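Side-chain contacts in putative peptide ABC-transport system periplasmic peptide-binding protein (Campylobacter jejuni, PDB 4OEV), which binds nickel(II) outside the cytoplasm, here together with oxalate, for uptake by an ABC-type importer: residues W384-P387 / F392-F395; L388-H393 / K439-F444. All coordinates share one frame; numbering follows the deposited sequence.

Contact 1 of 2, residues W384-P387 / F392-F395; sequences WGSP and FHTF. With OXL (oxalate ion), chain D.
His393 uses its imidazole ND1 as an acceptor for a backbone amide: the N-H of Gly385 gives it a hydrogen bond of 2.9 Å from Gly385 N to His393 ND1, with an angle of 158° at the hydrogen. The amide does not lie in the ring plane but is tilted 24° out of it. Because ND1 accepts here, the ring most probably carries its own hydrogen on NE2, which is hydrogen-bonded to Asp25 OD2. Both nitrogens of this buried imidazole are thus engaged, and the two bonds fix how the ring is turned about its CB-CG bond. Its CG stands anti to the carbonyl carbon, which carries the imidazole back across the loop to the chain leaving the strand. Ser386 covers one face there: its CB sits 3.8 Å from the centroid of the His393 ring, 16° off the normal, a CH-pi contact displaced toward CD2, from which Ser386 CB is 3.7 Å. The hydroxyl of Ser386 meanwhile accepts from the N-H of Leu388, two residues on, an ST turn that ties the loop to itself. All this happens in the connection between strand 379-384 and helix 395-398, close to the middle of the solute-binding protein. Trp384, at the end of that strand, belongs to the oxalate pocket, and oxalate O4 lies over one face of its indole, 3.3 Å from Trp384 CZ3 and displaced toward the rim. The side chains of Trp384 and His393 cross at about a right angle, with Trp384 CB 4.0 Å from His393 ND1. Trp411 meets both rings, lying parallel to the indole and edge-to-face with the imidazole. Backbone hydrogen bonds join Trp384 to Tyr241 and Gly385 to His480, a nickel ligand.

Contact 2 of 2, residues L388-H393 / K439-F444; sequences LDPDFH and KYYKDF
Tyr441 reaches from helix 434-450 to the loop, and Pro390 receives it. From CB, the side chain sets off with CG anti to the carbonyl carbon (chi1 -76°), which sends the ring away from the helix toward the loop. Farther out, Tyr441 CE2 is the first atom to touch, 3.7 Å from Pro390 CG, and Tyr441 CZ follows at 3.8 Å from the same carbon. Pro390 CB lies over one face of the phenol, 4.2 Å from the centroid of the Tyr441 ring and 21° off its normal, a CH-pi contact offset toward the hydroxyl end; the two side chains cross at about a right angle. At the tip, OH donates to a water, 2.8 Å from Tyr441 OH, and that water in turn donates to Asp391 OD1, so the polar link between helix and loop runs through this one water. Asp391 is also gripped by Arg429 at OD1 and by Tyr126 at OD2, while Asp389 OD2 forms a salt bridge with Arg437. Ala128 and Trp291 pack on Asp389 and Pro390 respectively. The loop segment the tyrosine meets is itself tightly closed: Asp391 N donates to Asp389 OD1 at 3.0 Å, and Phe392 N bonds to Asp389 O, an Asx turn superimposed on a type I beta turn.

Both segments of contact 1 and segment 388-393 of contact 2 belong to one loop between strand 379-384 and helix 395-398; contact 2 joins that loop to helix 434-450. Their centres are about 9 Å apart, and they share Phe392 and His393. The turn that receives the helix in contact 2 leads directly into the histidine that closes the loop on itself in contact 1. They also touch through packing, with Thr394 CG2 3.8 Å from Phe444 CE2, and the hydroxyl of Thr394 bonds back to the carbonyls of Pro390 and Asp391. Only contact 1 reaches the site: the Trp384 side chain is about 5 Å from the nickel ion, whereas contact 2 lies away from it.

Contact 1 of 2, residues W384-P387 / F392-F395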
loop_
_atom_site.group_PDB
_atom_site.type_symbol
_atom_site.label_atom_id
_atom_site.label_comp_id
_atom_site.label_asym_id
_atom_site.label_seq_id
_atom_site.Cartn_x
_atom_site.Cartn_y
_atom_site.Cartn_z
ATOM N N TRP A 384 5.650 -2.059 -1.704
ATOM C CA TRP A 384 4.878 -1.397 -0.598
ATOM C C TRP A 384 5.042 0.078 -0.778
ATOM O O TRP A 384 5.833 0.500 -1.597
ATOM C CB TRP A 384 5.399 -1.770 0.816
ATOM C CG TRP A 384 5.318 -3.194 1.180
ATOM C CD1 TRP A 384 6.378 -4.071 1.361
ATOM C CD2 TRP A 384 4.140 -3.935 1.402
ATOM N NE1 TRP A 384 5.891 -5.324 1.673
ATOM C CE2 TRP A 384 4.521 -5.251 1.730
ATOM C CE3 TRP A 384 2.776 -3.603 1.417
ATOM C CZ2 TRP A 384 3.583 -6.241 2.031
ATOM C CZ3 TRP A 384 1.854 -4.596 1.699
ATOM C CH2 TRP A 384 2.264 -5.883 2.022
ATOM N N GLY A 385 4.323 0.893 0.005
ATOM C CA GLY A 385 4.615 2.312 -0.021
ATOM C C GLY A 385 3.354 3.159 0.184
ATOM O O GLY A 385 2.302 2.847 -0.381
ATOM N N SER A 386 3.451 4.200 0.994
ATOM C CA SER A 386 2.257 5.056 1.285
ATOM C C SER A 386 2.755 6.475 1.321
ATOM O O SER A 386 3.854 6.756 1.825
ATOM C CB SER A 386 1.566 4.630 2.600
ATOM O OG SER A 386 0.402 5.477 2.919
ATOM N N PRO A 387 1.960 7.397 0.786
ATOM C CA PRO A 387 2.322 8.801 0.857
ATOM C C PRO A 387 1.919 9.382 2.226
ATOM O O PRO A 387 2.217 10.532 2.526
ATOM C CB PRO A 387 1.499 9.432 -0.265
ATOM C CG PRO A 387 0.279 8.593 -0.315
ATOM C CD PRO A 387 0.678 7.189 0.096
ATOM N N PHE A 392 2.854 3.868 8.395
ATOM C CA PHE A 392 1.815 2.953 7.849
ATOM C C PHE A 392 2.311 1.776 6.986
ATOM O O PHE A 392 1.747 0.643 7.046
ATOM C CB PHE A 392 0.791 3.782 7.049
ATOM C CG PHE A 392 -0.083 4.636 7.916
ATOM C CD1 PHE A 392 -0.272 4.317 9.233
ATOM C CD2 PHE A 392 -0.653 5.809 7.419
ATOM C CE1 PHE A 392 -1.081 5.138 10.072
ATOM C CE2 PHE A 392 -1.447 6.616 8.243
ATOM C CZ PHE A 392 -1.654 6.278 9.571
ATOM N N HIS A 393 3.337 1.983 6.162
ATOM C CA HIS A 393 3.861 0.785 5.490
ATOM C C HIS A 393 5.236 0.403 6.060
ATOM O O HIS A 393 6.060 -0.204 5.402
ATOM C CB HIS A 393 3.909 0.989 3.968
ATOM C CG HIS A 393 2.551 0.923 3.334
ATOM N ND1 HIS A 393 2.339 0.492 2.042
ATOM C CD2 HIS A 393 1.321 1.177 3.851
ATOM C CE1 HIS A 393 1.046 0.543 1.769
ATOM N NE2 HIS A 393 0.399 0.921 2.862
ATOM N N THR A 394 5.488 0.719 7.317
ATOM C CA THR A 394 6.736 0.218 7.854
ATOM C C THR A 394 6.483 -0.673 9.021
ATOM O O THR A 394 7.103 -1.748 9.112
ATOM C CB THR A 394 7.757 1.347 8.284
ATOM O OG1 THR A 394 7.131 2.226 9.216
ATOM C CG2 THR A 394 8.271 2.163 7.095
ATOM N N PHE A 395 5.561 -0.284 9.918
ATOM C CA PHE A 395 5.344 -1.124 11.075
ATOM C C PHE A 395 4.819 -2.546 10.712
ATOM O O PHE A 395 5.411 -3.585 11.134
ATOM C CB PHE A 395 4.393 -0.436 12.073
ATOM C CG PHE A 395 4.404 -1.072 13.471
ATOM C CD1 PHE A 395 5.358 -0.699 14.390
ATOM C CD2 PHE A 395 3.472 -2.060 13.822
ATOM C CE1 PHE A 395 5.372 -1.281 15.710
ATOM C CE2 PHE A 395 3.488 -2.674 15.116
ATOM C CZ PHE A 395 4.439 -2.283 16.046
HETATM C C1 OXL D . 2.898 -6.620 -3.131
HETATM C C2 OXL D . 2.309 -6.741 -1.730
HETATM O O1 OXL D . 4.057 -7.103 -3.477
HETATM O O2 OXL D . 2.649 -7.743 -1.076
HETATM O O3 OXL D . 2.168 -6.053 -3.970
HETATM O O4 OXL D . 1.389 -5.951 -1.297
#

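Contact 2 of 2, residues L388-H393 / K439-F444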
loop_
_atom_site.group_PDB
_atom_site.type_symbol
_atom_site.label_atom_id
_atom_site.label_comp_id
_atom_site.label_asym_id
_atom_site.label_seq_id
_atom_site.Cartn_x
_atom_site.Cartn_y
_atom_site.Cartn_z
ATOM N N LEU A 388 1.196 8.615 3.013
ATOM C CA LEU A 388 0.804 9.114 4.351
ATOM C C LEU A 388 1.931 8.946 5.385
ATOM O O LEU A 388 3.087 8.726 5.014
ATOM C CB LEU A 388 -0.473 8.409 4.797
ATOM C CG LEU A 388 -1.600 8.620 3.792
ATOM C CD1 LEU A 388 -2.860 8.078 4.373
ATOM C CD2 LEU A 388 -1.759 10.080 3.367
ATOM N N ASP A 389 1.590 8.997 6.675
ATOM C CA ASP A 389 2.589 8.898 7.737
ATOM C C ASP A 389 3.557 7.716 7.556
ATOM O O ASP A 389 3.159 6.584 7.172
ATOM C CB ASP A 389 1.887 8.814 9.119
ATOM C CG ASP A 389 2.854 9.015 10.253
ATOM O OD1 ASP A 389 3.559 8.036 10.624
ATOM O OD2 ASP A 389 2.974 10.182 10.717
ATOM N N PRO A 390 4.853 7.964 7.784
ATOM C CA PRO A 390 5.852 6.899 7.562
ATOM C C PRO A 390 5.623 5.606 8.337
ATOM O O PRO A 390 6.220 4.588 7.978
ATOM C CB PRO A 390 7.159 7.545 8.017
ATOM C CG PRO A 390 6.747 8.739 8.879
ATOM C CD PRO A 390 5.493 9.238 8.178
ATOM N N ASP A 391 4.808 5.638 9.387
ATOM C CA ASP A 391 4.477 4.435 10.145
ATOM C C ASP A 391 3.716 3.412 9.323
ATOM O O ASP A 391 3.893 2.209 9.525
ATOM C CB ASP A 391 3.628 4.820 11.398
ATOM C CG ASP A 391 3.326 3.602 12.332
ATOM O OD1 ASP A 391 4.270 2.916 12.775
ATOM O OD2 ASP A 391 2.141 3.330 12.630
ATOM N N PHE A 392 2.854 3.868 8.395
ATOM C CA PHE A 392 1.815 2.953 7.849
ATOM C C PHE A 392 2.311 1.776 6.986
ATOM O O PHE A 392 1.747 0.643 7.046
ATOM C CB PHE A 392 0.791 3.782 7.049
ATOM C CG PHE A 392 -0.083 4.636 7.916
ATOM C CD1 PHE A 392 -0.272 4.317 9.233
ATOM C CD2 PHE A 392 -0.653 5.809 7.419
ATOM C CE1 PHE A 392 -1.081 5.138 10.072
ATOM C CE2 PHE A 392 -1.447 6.616 8.243
ATOM C CZ PHE A 392 -1.654 6.278 9.571
ATOM N N HIS A 393 3.337 1.983 6.162
ATOM C CA HIS A 393 3.861 0.785 5.490
ATOM C C HIS A 393 5.236 0.403 6.060
ATOM O O HIS A 393 6.060 -0.204 5.402
ATOM C CB HIS A 393 3.909 0.989 3.968
ATOM C CG HIS A 393 2.551 0.923 3.334
ATOM N ND1 HIS A 393 2.339 0.492 2.042
ATOM C CD2 HIS A 393 1.321 1.177 3.851
ATOM C CE1 HIS A 393 1.046 0.543 1.769
ATOM N NE2 HIS A 393 0.399 0.921 2.862
ATOM N N LYS A 439 14.910 11.347 13.809
ATOM C CA LYS A 439 16.081 10.661 14.359
ATOM C C LYS A 439 15.873 9.157 14.402
ATOM O O LYS A 439 16.744 8.394 13.997
ATOM C CB LYS A 439 16.403 11.173 15.757
ATOM C CG LYS A 439 17.628 10.549 16.385
ATOM C CD LYS A 439 17.548 10.644 17.928
ATOM C CE LYS A 439 18.586 9.732 18.632
ATOM N NZ LYS A 439 18.638 8.287 18.176
ATOM N N TYR A 440 14.727 8.734 14.901
ATOM C CA TYR A 440 14.405 7.321 15.014
ATOM C C TYR A 440 14.220 6.658 13.634
ATOM O O TYR A 440 14.638 5.504 13.405
ATOM C CB TYR A 440 13.165 7.183 15.871
ATOM C CG TYR A 440 13.402 7.633 17.308
ATOM C CD1 TYR A 440 14.610 7.363 17.964
ATOM C CD2 TYR A 440 12.424 8.320 18.003
ATOM C CE1 TYR A 440 14.820 7.757 19.302
ATOM C CE2 TYR A 440 12.625 8.730 19.327
ATOM C CZ TYR A 440 13.812 8.440 19.962
ATOM O OH TYR A 440 13.979 8.854 21.256
ATOM N N TYR A 441 13.596 7.388 12.711
ATOM C CA TYR A 441 13.480 6.879 11.338
ATOM C C TYR A 441 14.873 6.783 10.738
ATOM O O TYR A 441 15.146 5.849 10.015
ATOM C CB TYR A 441 12.548 7.787 10.488
ATOM C CG TYR A 441 11.132 7.505 10.858
ATOM C CD1 TYR A 441 10.671 6.196 10.845
ATOM C CD2 TYR A 441 10.283 8.508 11.330
ATOM C CE1 TYR A 441 9.406 5.888 11.224
ATOM C CE2 TYR A 441 9.006 8.207 11.727
ATOM C CZ TYR A 441 8.569 6.891 11.654
ATOM O OH TYR A 441 7.313 6.534 12.030
ATOM N N LYS A 442 15.795 7.700 11.089
ATOM C CA LYS A 442 17.167 7.500 10.620
ATOM C C LYS A 442 17.777 6.207 11.188
ATOM O O LYS A 442 18.381 5.421 10.444
ATOM C CB LYS A 442 18.045 8.703 10.967
ATOM C CG LYS A 442 19.496 8.547 10.523
ATOM C CD LYS A 442 20.385 9.577 11.205
ATOM C CE LYS A 442 21.726 9.746 10.514
ATOM N NZ LYS A 442 22.684 8.612 10.781
ATOM N N ASP A 443 17.567 5.930 12.478
ATOM C CA ASP A 443 18.010 4.662 13.078
ATOM C C ASP A 443 17.417 3.459 12.325
ATOM O O ASP A 443 18.102 2.487 12.003
ATOM C CB ASP A 443 17.595 4.586 14.558
ATOM C CG ASP A 443 18.383 5.542 15.438
ATOM O OD1 ASP A 443 19.481 5.954 15.033
ATOM O OD2 ASP A 443 17.896 5.899 16.539
ATOM N N PHE A 444 16.135 3.554 12.026
ATOM C CA PHE A 444 15.457 2.532 11.289
ATOM C C PHE A 444 16.105 2.269 9.898
ATOM O O PHE A 444 16.418 1.110 9.535
ATOM C CB PHE A 444 13.983 2.948 11.154
ATOM C CG PHE A 444 13.223 2.174 10.096
ATOM C CD1 PHE A 444 13.046 0.823 10.219
ATOM C CD2 PHE A 444 12.679 2.818 8.996
ATOM C CE1 PHE A 444 12.351 0.098 9.276
ATOM C CE2 PHE A 444 11.984 2.110 8.042
ATOM C CZ PHE A 444 11.816 0.741 8.170
HETATM O O HOH W 1 7.194 3.868 12.894
#